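PDB 6JMB: ofchtiv-allosamidin from Ostrinia furnacalis, which probably hydrolyses chitin as a group IV insect chitinase of glycoside hydrolase family 18, and is held here with the inhibitor allosamidin. Local coordinates for residues Ser68-Asn73 / Glu115-Gly120; Ala229-Leu234 / Val331-Ser336. One frame throughout, in Å; residues are numbered along the deposited sequence.

Contact 1: residues Ser68-Asn73 / Glu115-Gly120; sequences SLKEKN and EYNFDG
The ammonium group of K70 is gripped by two residues of the 115-120 segment, one through its backbone and one through its side chain. K70 NZ donates to the carbonyl O of N117 at 2.8 Å, with a C=O...N angle of 154° and the donor tilted from the carbonyl plane. It also forms a salt bridge with D119, where K70 NZ meets OD2 at 2.9 Å on the syn side, 30° out of the carboxylate plane. The bond to OD1 of D119, 3.0 Å from K70 NZ, is weak. OD2 of D119 accepts as well from the backbone N of T78 on strand 77-83, which steadies the carboxylate that receives the lysine. The lysine chain is extended except for one bend at chi3 (-77°), which steers CE and NZ to the N117 carbonyl and the carboxylate. K70 CD lies 3.4 Å from D119 OD2. With an alanine here, the N117 carbonyl would probably lose its lysine donor and the D119 carboxylate its countercharge. Farther out, a water bridges the segments, giving a proton to S68 OG and accepting one from N117 ND2 at 3.2 Å. The N117 side chain also rests on K64 and T67 of helix 62-67, and the K70 side chain touches T78. With its positive phi, N117 closes helix 99-116 in a Schellman motif. The lysine therefore clasps a helix C-terminus and the turn into strand 120-124, a surface helix-to-strand connection of the TIM barrel of family 18.

Contact 2: residues Ala229-Leu234 / Val331-Ser336; sequences AVQYWL and VEYANS
One hydrogen bond and a small apolar patch join segment 229-234 of helix 226-235 to segment 331-336 of helix 324-336, and Y333 takes part in both. The polar element is the bond from Q231 NE2 to Y333 OH, 3.0 Å long and nearly straight (N-H...O angle 169°). The hydroxyl oxygen lies almost in the amide plane of Q231, although amide and ring planes stand 83° apart. A bend at chi2 (-54°) folds the glutamine chain so that its amide end comes nearer to the tyrosine. The stronger polar partner of the hydroxyl is OD1 of N227, one turn before Q231 on helix 226-235.

The apolar element is V230, which approaches from the direction opposite to Y333. V230 CG1 sits at the ring edge near the plane, 4.1 Å from Y333 CE1, and V230 CB is 3.8 Å from Y333 OH. Both side chains also rest on M245 of strand 243-256, and the tyrosine ring meets F337.

The long tyrosine spans two helical segments whose closest CA atoms, of V230 and A334, are 9.0 Å apart. Its buried hydroxyl is satisfied by two amide side chains of one helix, so polar pairing probably fixes where the ring ends.

How the contacts relate
From the N terminus, after the barrel strands 5-11 and 35-43, the chain passes through helix 62-67 into 68-73, follows strand 77-83 and helices 90-97 and 99-116, and returns at 115-120, where contact 1 closes a loop of 41 residues. Contact 2 opens at helix 226-235 and closes at helix 324-336 after 96 residues rich in strand. The loops stand in series, neither nesting nor crossing. The centres of contact 1 and contact 2 lie about 30 Å apart and their nearest atoms about 18 Å. Contact 1 ties the loop between helix 62-67 and strand 77-83 to the end of helix 99-116 and the turn into strand 120-124, whereas contact 2 joins two late helices over strand 243-256.

Contact 1: residues Ser68-Asn73 / Glu115-Gly120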
ATOM      1  N   SER A  68      -0.063   3.908  21.392  1.00 12.19           N
ATOM      2  CA  SER A  68       0.521   3.335  22.599  1.00 12.16           C
ATOM      3  C   SER A  68       1.419   2.141  22.316  1.00 14.25           C
ATOM      4  O   SER A  68       2.081   1.661  23.244  1.00 14.80           O
ATOM      5  CB  SER A  68      -0.572   2.953  23.594  1.00 16.05           C
ATOM      6  OG  SER A  68      -1.171   4.123  24.129  1.00 21.74           O
ATOM      7  N   LEU A  69       1.459   1.645  21.075  1.00 12.09           N
ATOM      8  CA  LEU A  69       2.463   0.648  20.726  1.00 13.36           C
ATOM      9  C   LEU A  69       3.877   1.158  20.971  1.00 14.02           C
ATOM     10  O   LEU A  69       4.797   0.349  21.128  1.00 14.51           O
ATOM     11  CB  LEU A  69       2.298   0.216  19.268  1.00 13.10           C
ATOM     12  CG  LEU A  69       1.029  -0.576  18.941  1.00 13.06           C
ATOM     13  CD1 LEU A  69       0.807  -0.629  17.431  1.00 15.20           C
ATOM     14  CD2 LEU A  69       1.091  -1.982  19.539  1.00 16.20           C
ATOM     15  N   LYS A  70       4.069   2.481  21.017  1.00 12.68           N
ATOM     16  CA  LYS A  70       5.373   3.043  21.353  1.00 15.19           C
ATOM     17  C   LYS A  70       5.782   2.745  22.790  1.00 14.64           C
ATOM     18  O   LYS A  70       6.966   2.873  23.122  1.00 17.07           O
ATOM     19  CB  LYS A  70       5.380   4.549  21.087  1.00 14.69           C
ATOM     20  CG  LYS A  70       5.307   4.887  19.611  1.00 14.13           C
ATOM     21  CD  LYS A  70       5.366   6.389  19.385  1.00 14.25           C
ATOM     22  CE  LYS A  70       4.032   7.053  19.689  1.00 15.63           C
ATOM     23  NZ  LYS A  70       4.084   8.502  19.352  1.00 18.50           N
ATOM     24  N   GLU A  71       4.840   2.339  23.642  1.00 15.08           N
ATOM     25  CA  GLU A  71       5.212   1.916  24.988  1.00 17.12           C
ATOM     26  C   GLU A  71       5.973   0.597  24.961  1.00 18.96           C
ATOM     27  O   GLU A  71       6.782   0.334  25.858  1.00 21.76           O
ATOM     28  CB  GLU A  71       3.972   1.805  25.872  1.00 18.86           C
ATOM     29  CG  GLU A  71       3.430   3.149  26.328  1.00 25.30           C
ATOM     30  CD  GLU A  71       1.970   3.088  26.727  1.00 34.15           C
ATOM     31  OE1 GLU A  71       1.260   4.102  26.549  1.00 41.74           O
ATOM     32  OE2 GLU A  71       1.531   2.025  27.216  1.00 40.14           O
ATOM     33  N   LYS A  72       5.740  -0.234  23.945  1.00 15.58           N
ATOM     34  CA  LYS A  72       6.484  -1.481  23.800  1.00 17.17           C
ATOM     35  C   LYS A  72       7.765  -1.283  22.996  1.00 16.79           C
ATOM     36  O   LYS A  72       8.829  -1.774  23.385  1.00 16.17           O
ATOM     37  CB  LYS A  72       5.606  -2.557  23.155  1.00 19.62           C
ATOM     38  CG  LYS A  72       6.257  -3.939  23.106  1.00 23.76           C
ATOM     39  CD  LYS A  72       6.693  -4.417  24.490  1.00 29.73           C
ATOM     40  CE  LYS A  72       7.276  -5.828  24.437  1.00 30.85           C
ATOM     41  NZ  LYS A  72       7.761  -6.297  25.770  1.00 29.58           N
ATOM     42  N   ASN A  73       7.682  -0.573  21.874  1.00 16.90           N
ATOM     43  CA  ASN A  73       8.852  -0.235  21.061  1.00 15.57           C
ATOM     44  C   ASN A  73       9.005   1.279  21.045  1.00 15.79           C
ATOM     45  O   ASN A  73       8.356   1.963  20.234  1.00 14.74           O
ATOM     46  CB  ASN A  73       8.701  -0.779  19.640  1.00 16.20           C
ATOM     47  CG  ASN A  73       9.868  -0.414  18.749  1.00 15.57           C
ATOM     48  OD1 ASN A  73      10.845   0.186  19.196  1.00 18.79           O
ATOM     49  ND2 ASN A  73       9.776  -0.779  17.479  1.00 16.34           N
ATOM     50  N   GLU A 115      -3.335  15.210  19.730  1.00 11.62           N
ATOM     51  CA  GLU A 115      -4.212  14.723  20.790  1.00 12.44           C
ATOM     52  C   GLU A 115      -4.155  13.207  20.929  1.00 14.91           C
ATOM     53  O   GLU A 115      -4.322  12.682  22.034  1.00 16.34           O
ATOM     54  CB  GLU A 115      -5.643  15.221  20.590  1.00 14.49           C
ATOM     55  CG  GLU A 115      -6.440  14.499  19.536  1.00 18.50           C
ATOM     56  CD  GLU A 115      -7.830  15.081  19.369  1.00 17.83           C
ATOM     57  OE1 GLU A 115      -8.586  15.069  20.357  1.00 19.02           O
ATOM     58  OE2 GLU A 115      -8.159  15.549  18.254  1.00 20.70           O
ATOM     59  N   TYR A 116      -3.893  12.493  19.839  1.00 13.09           N
ATOM     60  CA  TYR A 116      -3.841  11.039  19.867  1.00 12.06           C
ATOM     61  C   TYR A 116      -2.420  10.499  19.891  1.00 11.61           C
ATOM     62  O   TYR A 116      -2.239   9.282  19.879  1.00 13.23           O
ATOM     63  CB  TYR A 116      -4.644  10.452  18.697  1.00 13.41           C
ATOM     64  CG  TYR A 116      -6.105  10.855  18.749  1.00 12.20           C
ATOM     65  CD1 TYR A 116      -6.903  10.505  19.833  1.00 13.90           C
ATOM     66  CD2 TYR A 116      -6.681  11.601  17.729  1.00 14.03           C
ATOM     67  CE1 TYR A 116      -8.237  10.886  19.892  1.00 15.09           C
ATOM     68  CE2 TYR A 116      -8.016  11.988  17.781  1.00 14.19           C
ATOM     69  CZ  TYR A 116      -8.784  11.623  18.868  1.00 13.77           C
ATOM     70  OH  TYR A 116     -10.110  12.001  18.933  1.00 18.66           O
ATOM     71  N   ASN A 117      -1.418  11.379  19.933  1.00 11.87           N
ATOM     72  CA  ASN A 117      -0.009  11.010  20.077  1.00 12.47           C
ATOM     73  C   ASN A 117       0.569  10.318  18.839  1.00 11.23           C
ATOM     74  O   ASN A 117       1.437   9.443  18.954  1.00 12.70           O
ATOM     75  CB  ASN A 117       0.265  10.199  21.350  1.00 13.90           C
ATOM     76  CG  ASN A 117       1.724  10.217  21.740  1.00 18.39           C
ATOM     77  OD1 ASN A 117       2.413  11.221  21.557  1.00 23.62           O
ATOM     78  ND2 ASN A 117       2.208   9.099  22.266  1.00 22.14           N
ATOM     79  N   PHE A 118       0.110  10.703  17.653  1.00 10.91           N
ATOM     80  CA  PHE A 118       0.763  10.277  16.427  1.00 11.31           C
ATOM     81  C   PHE A 118       2.060  11.060  16.223  1.00 12.47           C
ATOM     82  O   PHE A 118       2.263  12.137  16.795  1.00 13.99           O
ATOM     83  CB  PHE A 118      -0.162  10.495  15.226  1.00 11.09           C
ATOM     84  CG  PHE A 118      -1.284   9.494  15.126  1.00 10.34           C
ATOM     85  CD1 PHE A 118      -1.054   8.214  14.634  1.00 11.11           C
ATOM     86  CD2 PHE A 118      -2.578   9.840  15.502  1.00 11.02           C
ATOM     87  CE1 PHE A 118      -2.089   7.297  14.538  1.00 11.22           C
ATOM     88  CE2 PHE A 118      -3.623   8.927  15.407  1.00 12.16           C
ATOM     89  CZ  PHE A 118      -3.377   7.651  14.926  1.00 11.79           C
ATOM     90  N   ASP A 119       2.938  10.514  15.382  1.00 12.01           N
ATOM     91  CA  ASP A 119       4.220  11.143  15.091  1.00 12.47           C
ATOM     92  C   ASP A 119       4.248  11.849  13.748  1.00 12.11           C
ATOM     93  O   ASP A 119       5.290  12.400  13.372  1.00 13.50           O
ATOM     94  CB  ASP A 119       5.338  10.103  15.155  1.00 14.08           C
ATOM     95  CG  ASP A 119       5.421   9.450  16.499  1.00 15.63           C
ATOM     96  OD1 ASP A 119       5.788  10.146  17.471  1.00 20.79           O
ATOM     97  OD2 ASP A 119       5.083   8.253  16.601  1.00 14.29           O
ATOM     98  N   GLY A 120       3.143  11.853  13.020  1.00 11.76           N
ATOM     99  CA  GLY A 120       3.102  12.525  11.740  1.00 13.35           C
ATOM    100  C   GLY A 120       1.914  12.071  10.918  1.00 11.28           C
ATOM    101  O   GLY A 120       1.054  11.322  11.383  1.00 10.82           O
TER
HETATM  102  O   HOH W   1      -0.114   6.967  22.837  1.00 22.33           O

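Contact 2: residues Ala229-Leu234 / Val331-Ser336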
ATOM      1  N   ALA A 229       8.226   1.083 -12.449  1.00  9.48           N
ATOM      2  CA  ALA A 229       7.755   2.139 -11.561  1.00 10.76           C
ATOM      3  C   ALA A 229       8.892   2.706 -10.725  1.00 10.06           C
ATOM      4  O   ALA A 229       9.038   3.928 -10.608  1.00 10.46           O
ATOM      5  CB  ALA A 229       6.645   1.604 -10.656  1.00 10.34           C
ATOM      6  N   VAL A 230       9.702   1.833 -10.122  1.00 10.03           N
ATOM      7  CA  VAL A 230      10.816   2.303  -9.301  1.00 11.66           C
ATOM      8  C   VAL A 230      11.784   3.124 -10.138  1.00 11.23           C
ATOM      9  O   VAL A 230      12.218   4.210  -9.734  1.00 11.51           O
ATOM     10  CB  VAL A 230      11.514   1.121  -8.605  1.00 11.47           C
ATOM     11  CG1 VAL A 230      12.847   1.576  -8.004  1.00 12.49           C
ATOM     12  CG2 VAL A 230      10.606   0.542  -7.521  1.00 11.55           C
ATOM     13  N   GLN A 231      12.126   2.621 -11.326  1.00 10.76           N
ATOM     14  CA  GLN A 231      13.061   3.354 -12.168  1.00 12.41           C
ATOM     15  C   GLN A 231      12.467   4.674 -12.639  1.00 11.54           C
ATOM     16  O   GLN A 231      13.205   5.658 -12.776  1.00 13.19           O
ATOM     17  CB  GLN A 231      13.537   2.485 -13.333  1.00 13.14           C
ATOM     18  CG  GLN A 231      14.299   1.231 -12.894  1.00 14.85           C
ATOM     19  CD  GLN A 231      15.459   1.542 -11.971  1.00 16.82           C
ATOM     20  OE1 GLN A 231      16.279   2.414 -12.260  1.00 20.55           O
ATOM     21  NE2 GLN A 231      15.532   0.834 -10.844  1.00 16.36           N
ATOM     22  N   TYR A 232      11.148   4.734 -12.862  1.00 11.51           N
ATOM     23  CA  TYR A 232      10.535   6.021 -13.189  1.00 11.33           C
ATOM     24  C   TYR A 232      10.730   7.024 -12.054  1.00 11.87           C
ATOM     25  O   TYR A 232      11.186   8.153 -12.278  1.00 11.78           O
ATOM     26  CB  TYR A 232       9.041   5.893 -13.522  1.00 12.41           C
ATOM     27  CG  TYR A 232       8.456   7.286 -13.575  1.00 13.26           C
ATOM     28  CD1 TYR A 232       8.758   8.131 -14.633  1.00 12.95           C
ATOM     29  CD2 TYR A 232       7.694   7.792 -12.527  1.00 12.75           C
ATOM     30  CE1 TYR A 232       8.290   9.428 -14.670  1.00 12.85           C
ATOM     31  CE2 TYR A 232       7.219   9.094 -12.555  1.00 11.25           C
ATOM     32  CZ  TYR A 232       7.527   9.903 -13.630  1.00 13.83           C
ATOM     33  OH  TYR A 232       7.067  11.198 -13.659  1.00 14.87           O
ATOM     34  N   TRP A 233      10.386   6.629 -10.825  1.00 10.11           N
ATOM     35  CA  TRP A 233      10.460   7.563  -9.706  1.00 11.35           C
ATOM     36  C   TRP A 233      11.890   8.017  -9.456  1.00 12.24           C
ATOM     37  O   TRP A 233      12.132   9.203  -9.198  1.00 14.15           O
ATOM     38  CB  TRP A 233       9.797   6.971  -8.458  1.00 11.16           C
ATOM     39  CG  TRP A 233       8.304   7.108  -8.536  1.00 11.05           C
ATOM     40  CD1 TRP A 233       7.425   6.245  -9.128  1.00 10.55           C
ATOM     41  CD2 TRP A 233       7.520   8.207  -8.050  1.00  9.60           C
ATOM     42  NE1 TRP A 233       6.138   6.735  -9.031  1.00 10.34           N
ATOM     43  CE2 TRP A 233       6.174   7.934  -8.369  1.00  9.74           C
ATOM     44  CE3 TRP A 233       7.828   9.388  -7.363  1.00 10.67           C
ATOM     45  CZ2 TRP A 233       5.142   8.801  -8.036  1.00  9.95           C
ATOM     46  CZ3 TRP A 233       6.798  10.251  -7.030  1.00 11.08           C
ATOM     47  CH2 TRP A 233       5.470   9.950  -7.361  1.00 10.75           C
ATOM     48  N   LEU A 234      12.860   7.103  -9.564  1.00 12.50           N
ATOM     49  CA  LEU A 234      14.258   7.500  -9.434  1.00 13.87           C
ATOM     50  C   LEU A 234      14.648   8.478 -10.536  1.00 13.71           C
ATOM     51  O   LEU A 234      15.279   9.511 -10.276  1.00 16.25           O
ATOM     52  CB  LEU A 234      15.161   6.266  -9.474  1.00 13.47           C
ATOM     53  CG  LEU A 234      15.074   5.310  -8.286  1.00 14.17           C
ATOM     54  CD1 LEU A 234      15.877   4.040  -8.570  1.00 15.84           C
ATOM     55  CD2 LEU A 234      15.562   5.974  -7.013  1.00 14.81           C
ATOM     56  N   VAL A 331      12.528  -7.644  -2.040  1.00 10.98           N
ATOM     57  CA  VAL A 331      13.399  -6.911  -1.128  1.00 11.08           C
ATOM     58  C   VAL A 331      14.835  -6.919  -1.638  1.00 12.62           C
ATOM     59  O   VAL A 331      15.569  -5.934  -1.481  1.00 12.84           O
ATOM     60  CB  VAL A 331      13.262  -7.439   0.312  1.00 10.84           C
ATOM     61  CG1 VAL A 331      14.119  -6.610   1.264  1.00 13.14           C
ATOM     62  CG2 VAL A 331      11.804  -7.388   0.747  1.00 12.75           C
ATOM     63  N   GLU A 332      15.252  -8.014  -2.280  1.00 11.52           N
ATOM     64  CA  GLU A 332      16.572  -8.038  -2.904  1.00 12.58           C
ATOM     65  C   GLU A 332      16.683  -6.983  -3.997  1.00 12.51           C
ATOM     66  O   GLU A 332      17.719  -6.316  -4.128  1.00 13.42           O
ATOM     67  CB  GLU A 332      16.882  -9.444  -3.432  1.00 14.27           C
ATOM     68  CG  GLU A 332      17.199 -10.418  -2.300  1.00 15.83           C
ATOM     69  CD  GLU A 332      17.308 -11.861  -2.741  1.00 23.35           C
ATOM     70  OE1 GLU A 332      16.895 -12.184  -3.876  1.00 26.40           O
ATOM     71  OE2 GLU A 332      17.805 -12.678  -1.937  1.00 24.54           O
ATOM     72  N   TYR A 333      15.618  -6.804  -4.780  1.00 12.70           N
ATOM     73  CA  TYR A 333      15.587  -5.738  -5.775  1.00 12.49           C
ATOM     74  C   TYR A 333      15.747  -4.371  -5.115  1.00 12.10           C
ATOM     75  O   TYR A 333      16.544  -3.537  -5.566  1.00 13.35           O
ATOM     76  CB  TYR A 333      14.280  -5.820  -6.573  1.00 13.52           C
ATOM     77  CG  TYR A 333      14.118  -4.694  -7.567  1.00 12.31           C
ATOM     78  CD1 TYR A 333      13.525  -3.495  -7.196  1.00 12.52           C
ATOM     79  CD2 TYR A 333      14.579  -4.821  -8.868  1.00 12.76           C
ATOM     80  CE1 TYR A 333      13.393  -2.452  -8.090  1.00 12.14           C
ATOM     81  CE2 TYR A 333      14.447  -3.779  -9.777  1.00 13.25           C
ATOM     82  CZ  TYR A 333      13.851  -2.597  -9.375  1.00 12.79           C
ATOM     83  OH  TYR A 333      13.723  -1.547 -10.256  1.00 13.02           O
ATOM     84  N   ALA A 334      14.988  -4.121  -4.044  1.00 11.73           N
ATOM     85  CA  ALA A 334      15.088  -2.847  -3.342  1.00 11.88           C
ATOM     86  C   ALA A 334      16.495  -2.629  -2.800  1.00 13.23           C
ATOM     87  O   ALA A 334      17.040  -1.521  -2.899  1.00 13.57           O
ATOM     88  CB  ALA A 334      14.056  -2.796  -2.214  1.00 12.38           C
ATOM     89  N   ASN A 335      17.101  -3.674  -2.227  1.00 12.60           N
ATOM     90  CA  ASN A 335      18.476  -3.561  -1.749  1.00 13.45           C
ATOM     91  C   ASN A 335      19.424  -3.209  -2.889  1.00 13.93           C
ATOM     92  O   ASN A 335      20.335  -2.392  -2.716  1.00 14.88           O
ATOM     93  CB  ASN A 335      18.916  -4.881  -1.110  1.00 13.93           C
ATOM     94  CG  ASN A 335      18.349  -5.086   0.277  1.00 14.56           C
ATOM     95  OD1 ASN A 335      17.887  -4.143   0.917  1.00 15.84           O
ATOM     96  ND2 ASN A 335      18.407  -6.327   0.760  1.00 14.18           N
ATOM     97  N   SER A 336      19.220  -3.814  -4.063  1.00 13.97           N
ATOM     98  CA  SER A 336      20.144  -3.601  -5.175  1.00 14.71           C
ATOM     99  C   SER A 336      20.126  -2.158  -5.661  1.00 16.70           C
ATOM    100  O   SER A 336      21.126  -1.676  -6.202  1.00 18.33           O
ATOM    101  CB  SER A 336      19.850  -4.580  -6.314  1.00 16.53           C
ATOM    102  OG  SER A 336      18.666  -4.227  -7.008  1.00 22.70           O
TER